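Local coordinates for protein 5-oxoprolinase subunit C (PDB 5DUD) that forms part of the bacterial enzyme that cleaves 5-oxoproline to L-glutamate at the expense of ATP hydrolysis, at residues P180-F185 / A192-P197. Sequence-based numbering, arbitrary orientation.
Sequences PEYHEF and AFWRSP
Tyr182, in the loop before helix 187-195, and Trp194, near the end of that helix, are joined by one hydrogen bond. From CB of Tyr182, which leaves the backbone toward the helix, the side chain runs with CG anti to the backbone N (chi1 177°), and the ring extends toward Trp194. On the flank away from the tryptophan, CD2 lies over the rim of one face of the His183 imidazole. Farther out, CE1 comes alongside the six-membered part of the indole, 4.1 Å from CZ2 of Trp194, a light apolar contact. At the tip, OH of Tyr182 accepts the indole N-H, with NE1 of Trp194 3.1 Å away. That bond is almost straight, 175° at the hydrogen, and the oxygen lies only 1° out of the indole plane, so the phenol is met at the indole's edge and the rings do not stack. On the indole, CD2 of Phe193 sits 3.8 Å above one face, toward its rim. The contact is small, 89 Å² in all, and lies at the surface. It ties the loop after strand 173-178 to the last turn of the helix that follows, both within the carboxyltransferase-type domain. Tyr182 O also takes a hydrogen bond from Gln190 of that helix; Tyr182 touches Ile258 of strand 257-261, and Trp194 packs on Phe280 and Gln282 of strand 277-282.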
ATOM      1  N   PRO A 180       3.679 -17.861   3.235  1.00 36.37           N
ATOM      2  CA  PRO A 180       2.826 -19.019   3.616  1.00 36.82           C
ATOM      3  C   PRO A 180       2.584 -20.099   2.543  1.00 40.94           C
ATOM      4  O   PRO A 180       2.534 -21.265   2.917  1.00 41.39           O
ATOM      5  CB  PRO A 180       1.486 -18.350   3.987  1.00 38.30           C
ATOM      6  CG  PRO A 180       1.840 -16.946   4.318  1.00 41.78           C
ATOM      7  CD  PRO A 180       2.955 -16.600   3.406  1.00 37.00           C
ATOM      8  N   GLU A 181       2.444 -19.751   1.242  1.00 36.98           N
ATOM      9  CA  GLU A 181       2.187 -20.742   0.174  1.00 37.70           C
ATOM     10  C   GLU A 181       3.481 -21.213  -0.535  1.00 41.90           C
ATOM     11  O   GLU A 181       3.428 -21.558  -1.713  1.00 42.26           O
ATOM     12  CB  GLU A 181       1.213 -20.170  -0.879  1.00 39.06           C
ATOM     13  CG  GLU A 181      -0.192 -19.901  -0.367  1.00 48.38           C
ATOM     14  CD  GLU A 181      -0.395 -18.611   0.405  1.00 64.62           C
ATOM     15  OE1 GLU A 181       0.342 -17.640   0.135  1.00 58.79           O
ATOM     16  OE2 GLU A 181      -1.358 -18.529   1.197  1.00 56.54           O
ATOM     17  N   TYR A 182       4.600 -21.343   0.183  1.00 38.15           N
ATOM     18  CA  TYR A 182       5.878 -21.766  -0.412  1.00 38.42           C
ATOM     19  C   TYR A 182       5.872 -23.258  -0.702  1.00 43.77           C
ATOM     20  O   TYR A 182       6.449 -23.677  -1.701  1.00 44.12           O
ATOM     21  CB  TYR A 182       7.044 -21.412   0.523  1.00 39.00           C
ATOM     22  CG  TYR A 182       8.421 -21.845   0.073  1.00 41.26           C
ATOM     23  CD1 TYR A 182       9.135 -21.101  -0.859  1.00 42.88           C
ATOM     24  CD2 TYR A 182       9.073 -22.906   0.691  1.00 42.81           C
ATOM     25  CE1 TYR A 182      10.432 -21.449  -1.223  1.00 44.17           C
ATOM     26  CE2 TYR A 182      10.371 -23.265   0.335  1.00 44.27           C
ATOM     27  CZ  TYR A 182      11.046 -22.537  -0.631  1.00 51.39           C
ATOM     28  OH  TYR A 182      12.334 -22.860  -0.992  1.00 53.18           O
ATOM     29  N   HIS A 183       5.183 -24.051   0.145  1.00 40.80           N
ATOM     30  CA  HIS A 183       5.117 -25.502  -0.004  1.00 42.00           C
ATOM     31  C   HIS A 183       4.014 -25.960  -1.007  1.00 46.55           C
ATOM     32  O   HIS A 183       3.743 -27.159  -1.087  1.00 47.46           O
ATOM     33  CB  HIS A 183       4.953 -26.159   1.377  1.00 42.92           C
ATOM     34  CG  HIS A 183       6.095 -25.841   2.300  1.00 45.68           C
ATOM     35  ND1 HIS A 183       7.356 -26.376   2.099  1.00 48.04           N
ATOM     36  CD2 HIS A 183       6.139 -25.020   3.376  1.00 46.32           C
ATOM     37  CE1 HIS A 183       8.118 -25.885   3.064  1.00 46.74           C
ATOM     38  NE2 HIS A 183       7.428 -25.065   3.856  1.00 46.06           N
ATOM     39  N   GLU A 184       3.436 -25.018  -1.802  1.00 42.30           N
ATOM     40  CA  GLU A 184       2.509 -25.326  -2.900  1.00 42.99           C
ATOM     41  C   GLU A 184       3.217 -25.343  -4.278  1.00 47.62           C
ATOM     42  O   GLU A 184       2.595 -25.770  -5.256  1.00 48.18           O
ATOM     43  CB  GLU A 184       1.361 -24.310  -2.923  1.00 43.43           C
ATOM     44  CG  GLU A 184       0.674 -24.179  -1.573  1.00 52.39           C
ATOM     45  CD  GLU A 184      -0.779 -23.749  -1.624  1.00 68.79           C
ATOM     46  OE1 GLU A 184      -1.130 -22.922  -2.496  1.00 61.13           O
ATOM     47  OE2 GLU A 184      -1.567 -24.225  -0.774  1.00 61.50           O
ATOM     48  N   PHE A 185       4.495 -24.909  -4.365  1.00 43.85           N
ATOM     49  CA  PHE A 185       5.262 -24.881  -5.616  1.00 44.45           C
ATOM     50  C   PHE A 185       6.213 -26.082  -5.676  1.00 50.45           C
ATOM     51  O   PHE A 185       6.797 -26.442  -4.652  1.00 49.88           O
ATOM     52  CB  PHE A 185       6.032 -23.553  -5.704  1.00 44.80           C
ATOM     53  CG  PHE A 185       5.136 -22.344  -5.792  1.00 45.07           C
ATOM     54  CD1 PHE A 185       4.690 -21.701  -4.646  1.00 45.81           C
ATOM     55  CD2 PHE A 185       4.769 -21.823  -7.017  1.00 48.43           C
ATOM     56  CE1 PHE A 185       3.882 -20.570  -4.729  1.00 47.64           C
ATOM     57  CE2 PHE A 185       3.933 -20.701  -7.092  1.00 48.33           C
ATOM     58  CZ  PHE A 185       3.507 -20.085  -5.948  1.00 46.04           C
ATOM     59  N   ALA A 192      14.323 -22.340  -8.552  1.00 48.96           N
ATOM     60  CA  ALA A 192      14.382 -21.227  -9.504  1.00 48.29           C
ATOM     61  C   ALA A 192      14.206 -19.867  -8.808  1.00 50.23           C
ATOM     62  O   ALA A 192      14.856 -18.909  -9.207  1.00 49.25           O
ATOM     63  CB  ALA A 192      13.320 -21.395 -10.581  1.00 49.69           C
ATOM     64  N   PHE A 193      13.375 -19.781  -7.754  1.00 45.84           N
ATOM     65  CA  PHE A 193      13.150 -18.511  -7.055  1.00 43.88           C
ATOM     66  C   PHE A 193      14.424 -17.957  -6.402  1.00 46.82           C
ATOM     67  O   PHE A 193      14.589 -16.740  -6.350  1.00 45.24           O
ATOM     68  CB  PHE A 193      12.040 -18.643  -5.997  1.00 44.93           C
ATOM     69  CG  PHE A 193      11.564 -17.304  -5.485  1.00 45.01           C
ATOM     70  CD1 PHE A 193      10.852 -16.443  -6.305  1.00 47.72           C
ATOM     71  CD2 PHE A 193      11.871 -16.884  -4.199  1.00 46.29           C
ATOM     72  CE1 PHE A 193      10.445 -15.190  -5.847  1.00 47.42           C
ATOM     73  CE2 PHE A 193      11.454 -15.635  -3.739  1.00 47.92           C
ATOM     74  CZ  PHE A 193      10.744 -14.796  -4.566  1.00 45.70           C
ATOM     75  N   TRP A 194      15.325 -18.841  -5.939  1.00 44.18           N
ATOM     76  CA  TRP A 194      16.578 -18.446  -5.299  1.00 43.77           C
ATOM     77  C   TRP A 194      17.727 -18.455  -6.308  1.00 49.22           C
ATOM     78  O   TRP A 194      18.518 -17.515  -6.327  1.00 48.42           O
ATOM     79  CB  TRP A 194      16.903 -19.388  -4.111  1.00 42.72           C
ATOM     80  CG  TRP A 194      15.768 -19.609  -3.149  1.00 42.86           C
ATOM     81  CD1 TRP A 194      15.150 -20.790  -2.868  1.00 46.48           C
ATOM     82  CD2 TRP A 194      15.132 -18.621  -2.333  1.00 41.21           C
ATOM     83  NE1 TRP A 194      14.142 -20.593  -1.954  1.00 44.99           N
ATOM     84  CE2 TRP A 194      14.117 -19.270  -1.601  1.00 45.05           C
ATOM     85  CE3 TRP A 194      15.319 -17.246  -2.150  1.00 41.27           C
ATOM     86  CZ2 TRP A 194      13.292 -18.588  -0.702  1.00 43.21           C
ATOM     87  CZ3 TRP A 194      14.499 -16.570  -1.265  1.00 41.61           C
ATOM     88  CH2 TRP A 194      13.506 -17.241  -0.544  1.00 42.24           C
ATOM     89  N   ARG A 195      17.828 -19.515  -7.127  1.00 47.68           N
ATOM     90  CA  ARG A 195      18.931 -19.663  -8.079  1.00 48.93           C
ATOM     91  C   ARG A 195      18.782 -18.779  -9.316  1.00 53.04           C
ATOM     92  O   ARG A 195      19.753 -18.140  -9.711  1.00 52.98           O
ATOM     93  CB  ARG A 195      19.078 -21.130  -8.527  1.00 51.03           C
ATOM     94  N   SER A 196      17.598 -18.763  -9.943  1.00 49.54           N
ATOM     95  CA  SER A 196      17.375 -18.039 -11.201  1.00 49.65           C
ATOM     96  C   SER A 196      17.233 -16.508 -11.015  1.00 51.93           C
ATOM     97  O   SER A 196      16.576 -16.079 -10.071  1.00 50.19           O
ATOM     98  CB  SER A 196      16.130 -18.577 -11.902  1.00 53.89           C
ATOM     99  OG  SER A 196      16.212 -18.424 -13.309  1.00 64.44           O
ATOM    100  N   PRO A 197      17.810 -15.675 -11.914  1.00 48.68           N
ATOM    101  CA  PRO A 197      17.655 -14.220 -11.776  1.00 47.13           C
ATOM    102  C   PRO A 197      16.297 -13.752 -12.284  1.00 50.66           C
ATOM    103  O   PRO A 197      15.733 -14.379 -13.181  1.00 51.28           O
ATOM    104  CB  PRO A 197      18.783 -13.677 -12.645  1.00 49.71           C
ATOM    105  CG  PRO A 197      18.902 -14.657 -13.735  1.00 55.96           C
ATOM    106  CD  PRO A 197      18.609 -16.003 -13.111  1.00 51.88           C
TER